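Local coordinates for tRNA nucleotidyl transferase-related protein (Thermotoga maritima, PDB 3H38), which probably adds the CCA end to tRNA as a class II CCA-adding enzyme, this chain being its nucleotidyltransferase head with the helical region that follows, at residues D31-P36 with L65-Y70; P76-K81 with S89-G94; R5-L10 with G146-F151; E160-V165 with D189-E194. All blocks are in the same frame, centred on the assembly; numbering follows the deposited sequence.

Contact 1 (D31-P36 with L65-Y70); sequences DEVNMP and LEFAEY
Val33 and Met35 flank Asn34 in the Schellman motif that ends helix 17-32, and they pack that helix end against helix 64-72 in the nucleotidyltransferase head. The motif rests on the positive phi of Asn34 and on two bonds back into the last turn, from Met35 N to the carbonyl just before Asp31 and from Asn34 N to Asp31 O, 3.1 Å. Val33 CG1 stands over the middle of one Tyr70 face, 3.7 Å from the centroid of the Tyr70 ring and 11° off the normal, a CH-pi contact. With CG anti to the backbone N (chi1 -173°), the tyrosine reaches across to the helix end, where its OH donates to Glu32 OE2 at 2.6 Å. The hydroxyl meets that oxygen from above the carboxylate plane, which stands 86° to the ring. A second, more buried group forms around Phe67: Val33 CG2 approaches its CD1 at 4.1 Å, and Met35 SD packs on Phe67 CB at 3.8 Å and stands 5.2 Å from the ring centroid, an oblique Met-aromatic contact. Met35 CE ends on Glu66 CB at 3.5 Å. An alanine in place of Tyr70 is likely to leave Val33 CG1 without the face it rests on and Glu32 OE2 without this donor. Because Lys28 NZ forms a salt bridge to Glu32 OE1, both carboxylate oxygens are engaged, which would favour the charged form of the glutamate.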
loop_
_atom_site.group_PDB
_atom_site.type_symbol
_atom_site.label_atom_id
_atom_site.label_comp_id
_atom_site.label_asym_id
_atom_site.label_seq_id
_atom_site.Cartn_x
_atom_site.Cartn_y
_atom_site.Cartn_z
ATOM N N ASP A 31 32.851 -7.437 17.800
ATOM C CA ASP A 31 34.086 -7.295 18.559
ATOM C C ASP A 31 35.278 -7.939 17.856
ATOM O O ASP A 31 36.382 -7.402 17.875
ATOM C CB ASP A 31 33.939 -7.936 19.934
ATOM C CG ASP A 31 33.140 -7.082 20.887
ATOM O OD1 ASP A 31 32.661 -6.015 20.440
ATOM O OD2 ASP A 31 32.998 -7.472 22.074
ATOM N N GLU A 32 35.051 -9.092 17.249
ATOM C CA GLU A 32 36.139 -9.867 16.675
ATOM C C GLU A 32 36.661 -9.237 15.398
ATOM O O GLU A 32 37.734 -9.595 14.923
ATOM C CB GLU A 32 35.701 -11.307 16.425
ATOM C CG GLU A 32 35.660 -12.150 17.696
ATOM C CD GLU A 32 34.913 -13.457 17.500
ATOM O OE1 GLU A 32 34.859 -14.254 18.458
ATOM O OE2 GLU A 32 34.370 -13.687 16.396
ATOM N N VAL A 33 35.897 -8.297 14.850
ATOM C CA VAL A 33 36.326 -7.539 13.682
ATOM C C VAL A 33 36.272 -6.045 13.980
ATOM O O VAL A 33 36.311 -5.217 13.079
ATOM C CB VAL A 33 35.460 -7.859 12.462
ATOM C CG1 VAL A 33 35.667 -9.302 12.049
ATOM C CG2 VAL A 33 33.978 -7.590 12.769
ATOM N N ASN A 34 36.174 -5.707 15.261
ATOM C CA ASN A 34 36.228 -4.309 15.679
ATOM C C ASN A 34 35.190 -3.375 15.053
ATOM O O ASN A 34 35.504 -2.240 14.706
ATOM C CB ASN A 34 37.635 -3.748 15.462
ATOM C CG ASN A 34 38.664 -4.434 16.328
ATOM O OD1 ASN A 34 38.622 -4.335 17.560
ATOM N ND2 ASN A 34 39.592 -5.150 15.693
ATOM N N MET A 35 33.955 -3.851 14.934
ATOM C CA MET A 35 32.829 -3.015 14.508
ATOM C C MET A 35 31.767 -3.009 15.599
ATOM O O MET A 35 31.380 -4.067 16.091
ATOM C CB MET A 35 32.211 -3.568 13.235
ATOM C CG MET A 35 33.099 -3.442 11.978
ATOM S SD MET A 35 32.267 -4.244 10.613
ATOM C CE MET A 35 33.641 -4.884 9.635
ATOM N N PRO A 36 31.315 -1.818 16.014
ATOM C CA PRO A 36 30.120 -1.765 16.877
ATOM C C PRO A 36 28.879 -2.245 16.126
ATOM O O PRO A 36 28.649 -1.778 15.018
ATOM C CB PRO A 36 29.999 -0.279 17.222
ATOM C CG PRO A 36 31.445 0.250 17.071
ATOM C CD PRO A 36 31.987 -0.512 15.894
ATOM N N LEU A 65 30.154 -5.397 4.172
ATOM C CA LEU A 65 30.638 -6.621 3.540
ATOM C C LEU A 65 31.647 -7.398 4.346
ATOM O O LEU A 65 31.477 -8.567 4.531
ATOM C CB LEU A 65 31.184 -6.356 2.155
ATOM C CG LEU A 65 30.213 -5.785 1.144
ATOM C CD1 LEU A 65 30.192 -6.675 -0.042
ATOM C CD2 LEU A 65 28.848 -5.641 1.706
ATOM N N GLU A 66 32.688 -6.754 4.826
ATOM C CA GLU A 66 33.573 -7.425 5.729
ATOM C C GLU A 66 32.798 -8.225 6.720
ATOM O O GLU A 66 33.114 -9.353 6.981
ATOM C CB GLU A 66 34.344 -6.450 6.575
ATOM C CG GLU A 66 35.355 -5.644 5.906
ATOM C CD GLU A 66 36.315 -5.093 6.883
ATOM O OE1 GLU A 66 36.613 -3.902 6.823
ATOM O OE2 GLU A 66 36.777 -5.862 7.725
ATOM N N PHE A 67 31.822 -7.594 7.335
ATOM C CA PHE A 67 31.075 -8.171 8.449
ATOM C C PHE A 67 30.206 -9.327 7.968
ATOM O O PHE A 67 30.209 -10.399 8.549
ATOM C CB PHE A 67 30.208 -7.100 9.115
ATOM C CG PHE A 67 29.512 -7.577 10.328
ATOM C CD1 PHE A 67 30.078 -7.401 11.575
ATOM C CD2 PHE A 67 28.295 -8.228 10.230
ATOM C CE1 PHE A 67 29.445 -7.863 12.718
ATOM C CE2 PHE A 67 27.635 -8.699 11.385
ATOM C CZ PHE A 67 28.218 -8.511 12.625
ATOM N N ALA A 68 29.441 -9.095 6.909
ATOM C CA ALA A 68 28.629 -10.160 6.347
ATOM C C ALA A 68 29.509 -11.365 5.990
ATOM O O ALA A 68 29.156 -12.496 6.294
ATOM C CB ALA A 68 27.853 -9.658 5.138
ATOM N N GLU A 69 30.644 -11.128 5.361
ATOM C CA GLU A 69 31.558 -12.186 5.002
ATOM C C GLU A 69 32.020 -12.965 6.219
ATOM O O GLU A 69 32.004 -14.172 6.247
ATOM C CB GLU A 69 32.755 -11.601 4.261
ATOM C CG GLU A 69 32.602 -11.553 2.752
ATOM C CD GLU A 69 33.417 -10.451 2.095
ATOM O OE1 GLU A 69 34.107 -9.696 2.792
ATOM O OE2 GLU A 69 33.390 -10.334 0.860
ATOM N N TYR A 70 32.445 -12.239 7.226
ATOM C CA TYR A 70 32.878 -12.818 8.487
ATOM C C TYR A 70 31.767 -13.620 9.135
ATOM O O TYR A 70 31.980 -14.759 9.556
ATOM C CB TYR A 70 33.315 -11.720 9.449
ATOM C CG TYR A 70 33.921 -12.270 10.702
ATOM C CD1 TYR A 70 35.160 -12.891 10.674
ATOM C CD2 TYR A 70 33.255 -12.186 11.916
ATOM C CE1 TYR A 70 35.728 -13.408 11.821
ATOM C CE2 TYR A 70 33.813 -12.702 13.076
ATOM C CZ TYR A 70 35.051 -13.311 13.020
ATOM O OH TYR A 70 35.613 -13.830 14.162
#

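Contact 2 (P76-K81 with S89-G94); sequences PGKLVK and SLFLKG
Lys78 with Phe91 and Val80 with Ser89 are the hydrogen-bonded pairs of an antiparallel beta hairpin whose strand segments run at 160° to each other. Four backbone bonds establish the register. Lys78 N donates to Phe91 O at 2.7 Å, and the return bond from Phe91 N to Lys78 O, 2.8 Å, is nearly straight at 175°. Val80 N reaches Ser89 O at 3.1 Å, and Ser89 N reaches Val80 O at 3.0 Å. In the non-hydrogen-bonded pair beside Lys78, Gly77 CA lies 3.0 Å from Phe91 O, an approach that the missing side chain permits.

Side-chain contacts divide between the two sheet faces. On the face of Lys78, Val80 and Phe91, Val80 CG2 meets Phe91 CE2 obliquely at 3.4 Å. Phe91 CG is anti to the carbonyl carbon (chi1 -64°), which lays the ring alongside the lysine chain with Lys78 O near its edge. On the other face Leu79 CB packs on Leu90 CD1 at 3.9 Å, and Leu79 CD2 comes close to Ser89 O. Lys78 NZ, 5.1 Å from the Phe91 ring centroid, adds at most a weak cation-pi attraction. A serine instead of Phe91 would probably open a gap beside Val80 CG2 and take away the ring that the Lys78 chain lies along.

Strand 77-80 is an outermost strand of the mixed sheet. Strand 87-92 leads inward to strand 97-102, where Ser89 OG bonds to His82 and to Asp99, which binds magnesium in another structure of this protein; none is bound here. Leu79 and Leu90 rest on Ala68 and Lys72 of helix 64-72.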
loop_
_atom_site.group_PDB
_atom_site.type_symbol
_atom_site.label_atom_id
_atom_site.label_comp_id
_atom_site.label_asym_id
_atom_site.label_seq_id
_atom_site.Cartn_x
_atom_site.Cartn_y
_atom_site.Cartn_z
ATOM N N PRO A 76 26.149 -20.507 8.234
ATOM C CA PRO A 76 26.022 -21.026 6.869
ATOM C C PRO A 76 24.756 -20.523 6.181
ATOM O O PRO A 76 23.640 -20.873 6.577
ATOM C CB PRO A 76 25.954 -22.538 7.077
ATOM C CG PRO A 76 26.636 -22.770 8.399
ATOM C CD PRO A 76 26.269 -21.584 9.233
ATOM N N GLY A 77 24.941 -19.698 5.158
ATOM C CA GLY A 77 23.829 -19.157 4.401
ATOM C C GLY A 77 24.281 -18.541 3.090
ATOM O O GLY A 77 25.465 -18.580 2.749
ATOM N N LYS A 78 23.346 -17.946 2.370
ATOM C CA LYS A 78 23.663 -17.333 1.103
ATOM C C LYS A 78 23.808 -15.846 1.209
ATOM O O LYS A 78 22.961 -15.161 1.722
ATOM C CB LYS A 78 22.615 -17.700 0.069
ATOM C CG LYS A 78 22.135 -16.598 -0.788
ATOM C CD LYS A 78 20.873 -17.034 -1.452
ATOM C CE LYS A 78 20.640 -16.305 -2.746
ATOM N NZ LYS A 78 19.204 -16.184 -2.999
ATOM N N LEU A 79 24.921 -15.360 0.719
ATOM C CA LEU A 79 25.269 -13.955 0.916
ATOM C C LEU A 79 25.073 -13.122 -0.348
ATOM O O LEU A 79 25.833 -13.233 -1.314
ATOM C CB LEU A 79 26.701 -13.828 1.441
ATOM C CG LEU A 79 27.106 -12.502 2.095
ATOM C CD1 LEU A 79 27.882 -11.623 1.135
ATOM C CD2 LEU A 79 25.896 -11.770 2.644
ATOM N N VAL A 80 24.034 -12.296 -0.325
ATOM C CA VAL A 80 23.703 -11.404 -1.427
ATOM C C VAL A 80 24.268 -10.004 -1.156
ATOM O O VAL A 80 23.960 -9.399 -0.127
ATOM C CB VAL A 80 22.153 -11.331 -1.615
ATOM C CG1 VAL A 80 21.744 -10.308 -2.687
ATOM C CG2 VAL A 80 21.592 -12.700 -1.952
ATOM N N LYS A 81 25.060 -9.447 -2.056
ATOM C CA LYS A 81 25.410 -8.043 -1.905
ATOM C C LYS A 81 24.223 -7.271 -2.364
ATOM O O LYS A 81 23.172 -7.834 -2.560
ATOM C CB LYS A 81 26.627 -7.609 -2.692
ATOM C CG LYS A 81 27.587 -8.701 -2.984
ATOM C CD LYS A 81 28.699 -8.743 -1.989
ATOM C CE LYS A 81 29.149 -10.159 -1.790
ATOM N NZ LYS A 81 30.529 -10.205 -1.340
ATOM N N SER A 89 22.737 -8.864 2.606
ATOM C CA SER A 89 21.777 -9.703 3.306
ATOM C C SER A 89 22.296 -11.137 3.367
ATOM O O SER A 89 22.672 -11.699 2.347
ATOM C CB SER A 89 20.418 -9.627 2.619
ATOM O OG SER A 89 19.944 -8.293 2.630
ATOM N N LEU A 90 22.289 -11.728 4.543
ATOM C CA LEU A 90 22.683 -13.105 4.645
ATOM C C LEU A 90 21.434 -13.908 4.850
ATOM O O LEU A 90 20.698 -13.721 5.798
ATOM C CB LEU A 90 23.670 -13.329 5.774
ATOM C CG LEU A 90 24.451 -14.628 5.898
ATOM C CD1 LEU A 90 24.922 -15.164 4.614
ATOM C CD2 LEU A 90 25.604 -14.451 6.770
ATOM N N PHE A 91 21.201 -14.807 3.923
ATOM C CA PHE A 91 20.056 -15.701 3.976
ATOM C C PHE A 91 20.467 -17.031 4.573
ATOM O O PHE A 91 21.139 -17.829 3.920
ATOM C CB PHE A 91 19.507 -15.933 2.572
ATOM C CG PHE A 91 18.974 -14.695 1.921
ATOM C CD1 PHE A 91 17.641 -14.347 2.059
ATOM C CD2 PHE A 91 19.805 -13.877 1.171
ATOM C CE1 PHE A 91 17.142 -13.194 1.456
ATOM C CE2 PHE A 91 19.316 -12.733 0.569
ATOM C CZ PHE A 91 17.978 -12.388 0.716
ATOM N N LEU A 92 20.060 -17.272 5.813
ATOM C CA LEU A 92 20.418 -18.504 6.505
ATOM C C LEU A 92 19.538 -19.669 6.077
ATOM O O LEU A 92 18.318 -19.531 5.971
ATOM C CB LEU A 92 20.299 -18.304 8.008
ATOM C CG LEU A 92 20.974 -17.013 8.445
ATOM C CD1 LEU A 92 20.769 -16.812 9.929
ATOM C CD2 LEU A 92 22.457 -17.049 8.065
ATOM N N LYS A 93 20.163 -20.818 5.844
ATOM C CA LYS A 93 19.444 -22.014 5.425
ATOM C C LYS A 93 18.317 -22.372 6.398
ATOM O O LYS A 93 17.269 -22.883 5.988
ATOM C CB LYS A 93 20.415 -23.181 5.267
ATOM C CG LYS A 93 21.506 -22.925 4.240
ATOM C CD LYS A 93 20.908 -22.681 2.859
ATOM C CE LYS A 93 20.093 -23.881 2.388
ATOM N NZ LYS A 93 19.740 -23.801 0.942
ATOM N N GLY A 94 18.538 -22.091 7.681
ATOM C CA GLY A 94 17.532 -22.328 8.700
ATOM C C GLY A 94 16.224 -21.617 8.405
ATOM O O GLY A 94 15.189 -21.941 8.987
#

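Contact 3 (R5-L10 with G146-F151); sequences RDVSKL and GLLIDF
Arg5 and Leu148 form a hydrogen-bonded antiparallel pair that adds strand 4-6, near the N terminus, as an outermost strand beside strand 147-149 of the main mixed sheet. The evidence is reciprocal: Leu148 N donates to Arg5 O at 2.7 Å with an N-H...O angle of 167°, and Arg5 N donates to Leu148 O at 3.2 Å, in the carbonyl plane on a lone pair. One step further, Val7 N bonds to Gly146 O at 2.7 Å. Gly146 has a positive phi (84°), and its CA faces Ser8 OG where a side chain would collide. Val7 CG1 packs on Leu148 CB at 3.8 Å, and both side chains also touch Ile138 of strand 137-139.

This edge belongs to the mixed sheet of the nucleotidyltransferase head. Here the chain turns from strand into helix 8-14 through an Asx turn, with Val7 at the N-cap position. Asp6 CG is anti to its own N (chi1 -175°), which directs OD2 to accept from Ser8 N at 3.1 Å. The donor lies above the carboxylate plane, and Ser8 OG adds a weak bond to the same oxygen.

At the other end the guanidinium of Arg5 has a cation-pi contact with Tyr155. A water near its plane accepts a weak bond from Arg5 NH2 at 3.3 Å and donates to Asp150 OD1 at 2.8 Å; this oxygen also receives the backbone N of Tyr155.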
loop_
_atom_site.group_PDB
_atom_site.type_symbol
_atom_site.label_atom_id
_atom_site.label_comp_id
_atom_site.label_asym_id
_atom_site.label_seq_id
_atom_site.Cartn_x
_atom_site.Cartn_y
_atom_site.Cartn_z
ATOM N N ARG A 5 19.692 3.140 28.195
ATOM C CA ARG A 5 18.810 2.397 29.076
ATOM C C ARG A 5 19.047 0.895 28.841
ATOM O O ARG A 5 19.265 0.464 27.714
ATOM C CB ARG A 5 17.376 2.796 28.750
ATOM C CG ARG A 5 16.315 2.082 29.524
ATOM C CD ARG A 5 14.924 2.525 29.054
ATOM N NE ARG A 5 14.825 3.973 28.845
ATOM C CZ ARG A 5 14.214 4.820 29.672
ATOM N NH1 ARG A 5 13.621 4.384 30.782
ATOM N NH2 ARG A 5 14.180 6.111 29.379
ATOM N N ASP A 6 19.056 0.097 29.903
ATOM C CA ASP A 6 19.359 -1.325 29.755
ATOM C C ASP A 6 18.045 -2.037 29.479
ATOM O O ASP A 6 17.185 -2.106 30.376
ATOM C CB ASP A 6 19.970 -1.845 31.058
ATOM C CG ASP A 6 20.430 -3.300 30.967
ATOM O OD1 ASP A 6 20.953 -3.808 31.978
ATOM O OD2 ASP A 6 20.286 -3.933 29.899
ATOM N N VAL A 7 17.869 -2.540 28.257
ATOM C CA VAL A 7 16.621 -3.245 27.922
ATOM C C VAL A 7 16.832 -4.744 27.766
ATOM O O VAL A 7 16.062 -5.421 27.081
ATOM C CB VAL A 7 15.901 -2.687 26.669
ATOM C CG1 VAL A 7 15.510 -1.219 26.865
ATOM C CG2 VAL A 7 16.727 -2.879 25.420
ATOM N N SER A 8 17.865 -5.245 28.441
ATOM C CA SER A 8 18.247 -6.652 28.413
ATOM C C SER A 8 17.171 -7.597 28.867
ATOM O O SER A 8 16.943 -8.618 28.232
ATOM C CB SER A 8 19.512 -6.891 29.265
ATOM O OG SER A 8 20.636 -6.599 28.474
ATOM N N LYS A 9 16.525 -7.283 29.970
ATOM C CA LYS A 9 15.463 -8.094 30.496
ATOM C C LYS A 9 14.326 -8.158 29.529
ATOM O O LYS A 9 13.861 -9.223 29.219
ATOM C CB LYS A 9 14.977 -7.543 31.803
ATOM C CG LYS A 9 15.804 -7.884 32.964
ATOM C CD LYS A 9 15.306 -7.174 34.175
ATOM C CE LYS A 9 15.686 -5.720 34.151
ATOM N NZ LYS A 9 16.195 -5.178 35.433
ATOM N N LEU A 10 13.939 -7.022 28.989
ATOM C CA LEU A 10 12.867 -6.926 28.046
ATOM C C LEU A 10 13.130 -7.767 26.811
ATOM O O LEU A 10 12.247 -8.382 26.322
ATOM C CB LEU A 10 12.681 -5.471 27.687
ATOM C CG LEU A 10 11.383 -4.856 27.195
ATOM C CD1 LEU A 10 11.492 -4.175 25.918
ATOM C CD2 LEU A 10 10.224 -5.775 27.228
ATOM N N GLY A 146 22.122 -5.184 24.753
ATOM C CA GLY A 146 20.841 -4.789 25.317
ATOM C C GLY A 146 20.743 -3.330 25.734
ATOM O O GLY A 146 19.820 -2.942 26.464
ATOM N N LEU A 147 21.696 -2.526 25.273
ATOM C CA LEU A 147 21.705 -1.090 25.543
ATOM C C LEU A 147 20.810 -0.334 24.565
ATOM O O LEU A 147 21.059 -0.326 23.364
ATOM C CB LEU A 147 23.134 -0.510 25.462
ATOM C CG LEU A 147 23.203 0.942 25.969
ATOM C CD1 LEU A 147 22.694 1.077 27.405
ATOM C CD2 LEU A 147 24.599 1.519 25.864
ATOM N N LEU A 148 19.770 0.306 25.084
ATOM C CA LEU A 148 18.906 1.113 24.253
ATOM C C LEU A 148 19.679 2.409 24.052
ATOM O O LEU A 148 20.136 3.056 25.022
ATOM C CB LEU A 148 17.565 1.399 24.944
ATOM C CG LEU A 148 16.229 1.547 24.180
ATOM C CD1 LEU A 148 15.395 2.666 24.788
ATOM C CD2 LEU A 148 16.338 1.721 22.664
ATOM N N ILE A 149 19.859 2.773 22.790
ATOM C CA ILE A 149 20.429 4.065 22.484
ATOM C C ILE A 149 19.335 4.897 21.873
ATOM O O ILE A 149 18.847 4.604 20.773
ATOM C CB ILE A 149 21.595 3.970 21.529
ATOM C CG1 ILE A 149 22.773 3.266 22.214
ATOM C CG2 ILE A 149 21.986 5.368 21.075
ATOM C CD1 ILE A 149 23.538 2.418 21.277
ATOM N N ASP A 150 18.918 5.902 22.629
ATOM C CA ASP A 150 17.777 6.713 22.250
ATOM C C ASP A 150 18.097 8.202 22.397
ATOM O O ASP A 150 17.929 8.804 23.456
ATOM C CB ASP A 150 16.550 6.308 23.055
ATOM C CG ASP A 150 15.375 7.226 22.824
ATOM O OD1 ASP A 150 14.638 7.460 23.785
ATOM O OD2 ASP A 150 15.204 7.738 21.698
ATOM N N PHE A 151 18.577 8.783 21.310
ATOM C CA PHE A 151 19.110 10.128 21.360
ATOM C C PHE A 151 17.960 11.109 21.369
ATOM O O PHE A 151 18.113 12.234 21.846
ATOM C CB PHE A 151 20.039 10.396 20.146
ATOM C CG PHE A 151 21.316 9.588 20.153
ATOM C CD1 PHE A 151 22.350 9.905 21.045
ATOM C CD2 PHE A 151 21.495 8.517 19.276
ATOM C CE1 PHE A 151 23.554 9.163 21.078
ATOM C CE2 PHE A 151 22.695 7.781 19.300
ATOM C CZ PHE A 151 23.733 8.109 20.213
HETATM O O HOH W 1 15.455 6.936 26.446
#

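Contact 4 (E160-V165 with D189-E194); sequences EGVIRV and DFRIEE
Phe190 lays one ring face over Gly161 CA, which sits 3.3 Å from the ring centroid and 15° off its normal, a CH-pi contact. Gly161 closes helix 154-159 with a Schellman motif, and the chain then enters one strand of a small two-stranded parallel sheet; helices 170-173 and 177-187 lie between its strands, making a beta-alpha-beta connection. Three backbone bonds zip it: Arg191 N to Gly161 O at 2.8 Å, Ile163 N to Arg191 O at 2.8 Å, and Glu193 N to Ile163 O at 3.2 Å. Ile163 CD1 approaches the edge of the Phe190 ring at CD1, 3.8 Å away, and Ile163 CB rests on Ile192 CG1. On the opposite sheet face, Val162 CG2 lies over one face of the Arg191 guanidinium.

Glu193 is the N-cap of helix 194-205, its carboxylate receiving the backbone N of Thr195 and Thr196. The Arg164 guanidinium stacks on the Glu193 carboxylate, their planes 19° apart, while Arg164 NH1 makes a salt bridge to Asp157. The pairing of Arg164 NH2 with Glu193 OE1, 3.8 Å, is long and purely electrostatic, since the oxygen lies well out of the guanidinium plane.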
loop_
_atom_site.group_PDB
_atom_site.type_symbol
_atom_site.label_atom_id
_atom_site.label_comp_id
_atom_site.label_asym_id
_atom_site.label_seq_id
_atom_site.Cartn_x
_atom_site.Cartn_y
_atom_site.Cartn_z
ATOM N N GLU A 160 3.772 8.212 25.114
ATOM C CA GLU A 160 2.863 9.345 24.952
ATOM C C GLU A 160 2.115 9.298 23.632
ATOM O O GLU A 160 1.347 10.229 23.300
ATOM C CB GLU A 160 3.627 10.659 25.072
ATOM C CG GLU A 160 4.474 10.701 26.315
ATOM C CD GLU A 160 4.728 12.104 26.816
ATOM O OE1 GLU A 160 5.061 12.241 28.020
ATOM O OE2 GLU A 160 4.596 13.057 26.014
ATOM N N GLY A 161 2.342 8.212 22.884
ATOM C CA GLY A 161 1.639 7.979 21.629
ATOM C C GLY A 161 1.875 9.065 20.598
ATOM O O GLY A 161 0.916 9.518 19.942
ATOM N N VAL A 162 3.148 9.462 20.439
ATOM C CA VAL A 162 3.511 10.655 19.666
ATOM C C VAL A 162 4.344 10.374 18.415
ATOM O O VAL A 162 5.281 9.572 18.435
ATOM C CB VAL A 162 4.228 11.707 20.559
ATOM C CG1 VAL A 162 5.283 12.468 19.776
ATOM C CG2 VAL A 162 3.220 12.666 21.154
ATOM N N ILE A 163 3.967 11.022 17.318
ATOM C CA ILE A 163 4.773 11.029 16.106
ATOM C C ILE A 163 5.501 12.362 16.051
ATOM O O ILE A 163 4.864 13.406 15.981
ATOM C CB ILE A 163 3.928 10.867 14.833
ATOM C CG1 ILE A 163 3.123 9.568 14.881
ATOM C CG2 ILE A 163 4.836 10.902 13.578
ATOM C CD1 ILE A 163 4.007 8.334 14.989
ATOM N N ARG A 164 6.829 12.313 16.102
ATOM C CA ARG A 164 7.655 13.512 16.164
ATOM C C ARG A 164 8.861 13.348 15.237
ATOM O O ARG A 164 9.520 12.318 15.257
ATOM C CB ARG A 164 8.129 13.763 17.609
ATOM C CG ARG A 164 8.713 15.139 17.848
ATOM C CD ARG A 164 9.458 15.230 19.185
ATOM N NE ARG A 164 8.667 14.659 20.276
ATOM C CZ ARG A 164 8.007 15.349 21.210
ATOM N NH1 ARG A 164 7.335 14.704 22.155
ATOM N NH2 ARG A 164 8.026 16.672 21.223
ATOM N N VAL A 165 9.141 14.362 14.423
ATOM C CA VAL A 165 10.334 14.358 13.580
ATOM C C VAL A 165 11.592 14.734 14.389
ATOM O O VAL A 165 11.501 15.372 15.460
ATOM C CB VAL A 165 10.182 15.313 12.354
ATOM C CG1 VAL A 165 9.123 14.798 11.380
ATOM C CG2 VAL A 165 9.899 16.751 12.804
ATOM N N ASP A 189 -2.074 3.960 17.671
ATOM C CA ASP A 189 -3.113 4.987 17.784
ATOM C C ASP A 189 -2.465 6.309 18.163
ATOM O O ASP A 189 -2.674 6.849 19.257
ATOM C CB ASP A 189 -4.248 4.593 18.739
ATOM C CG ASP A 189 -5.471 5.503 18.607
ATOM O OD1 ASP A 189 -5.419 6.483 17.831
ATOM O OD2 ASP A 189 -6.484 5.241 19.292
ATOM N N PHE A 190 -1.652 6.833 17.258
ATOM C CA PHE A 190 -0.797 7.937 17.659
ATOM C C PHE A 190 -1.275 9.266 17.178
ATOM O O PHE A 190 -2.112 9.344 16.292
ATOM C CB PHE A 190 0.651 7.689 17.269
ATOM C CG PHE A 190 1.350 6.766 18.202
ATOM C CD1 PHE A 190 2.723 6.620 18.171
ATOM C CD2 PHE A 190 0.622 6.055 19.136
ATOM C CE1 PHE A 190 3.340 5.764 19.035
ATOM C CE2 PHE A 190 1.234 5.207 20.001
ATOM C CZ PHE A 190 2.591 5.051 19.959
ATOM N N ARG A 191 -0.755 10.313 17.803
ATOM C CA ARG A 191 -1.035 11.670 17.361
ATOM C C ARG A 191 0.278 12.345 16.955
ATOM O O ARG A 191 1.344 12.073 17.522
ATOM C CB ARG A 191 -1.743 12.465 18.463
ATOM C CG ARG A 191 -0.817 12.836 19.645
ATOM C CD ARG A 191 -1.562 13.610 20.729
ATOM N NE ARG A 191 -0.805 14.771 21.193
ATOM C CZ ARG A 191 -0.096 14.812 22.318
ATOM N NH1 ARG A 191 0.558 15.925 22.642
ATOM N NH2 ARG A 191 -0.042 13.746 23.118
ATOM N N ILE A 192 0.197 13.218 15.964
ATOM C CA ILE A 192 1.332 14.039 15.567
ATOM C C ILE A 192 1.469 15.235 16.503
ATOM O O ILE A 192 0.599 16.108 16.555
ATOM C CB ILE A 192 1.211 14.485 14.098
ATOM C CG1 ILE A 192 1.347 13.258 13.183
ATOM C CG2 ILE A 192 2.272 15.560 13.759
ATOM C CD1 ILE A 192 0.741 13.408 11.783
ATOM N N GLU A 193 2.554 15.270 17.265
ATOM C CA GLU A 193 2.682 16.305 18.281
ATOM C C GLU A 193 2.676 17.666 17.624
ATOM O O GLU A 193 3.063 17.813 16.458
ATOM C CB GLU A 193 3.936 16.092 19.136
ATOM C CG GLU A 193 5.268 16.253 18.418
ATOM C CD GLU A 193 5.777 17.679 18.493
ATOM O OE1 GLU A 193 5.228 18.466 19.311
ATOM O OE2 GLU A 193 6.736 18.008 17.756
ATOM N N GLU A 194 2.232 18.652 18.363
ATOM C CA GLU A 194 2.063 20.002 17.896
ATOM C C GLU A 194 3.087 20.560 16.973
ATOM O O GLU A 194 2.782 20.985 15.895
ATOM C CB GLU A 194 1.968 20.920 19.078
ATOM C CG GLU A 194 1.108 22.091 18.882
ATOM C CD GLU A 194 0.794 22.760 20.194
ATOM O OE1 GLU A 194 1.714 23.315 20.804
ATOM O OE2 GLU A 194 -0.371 22.715 20.621
#

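How the contacts relate
From the N terminus, the chain opens contact 3 first and closes it after some 135 residues, when strand 147-149 pairs with strand 4-6. Contacts 1 and 2 both fall within that span, in series: helix 64-72 completes contact 1 and is followed, after a short loop, by strand 77-80, which opens contact 2. These two touch, with Ala68 CB 3.8 Å from Leu79 CD2. Contacts 2 and 3 involve the two outermost strands of the same sheet, their nearest atoms about 19 Å apart. Contact 4 begins after contact 3 has closed, about 10 Å away at nearest atoms, and ties the end of the nucleotidyltransferase head to the start of the probable RNA-binding region.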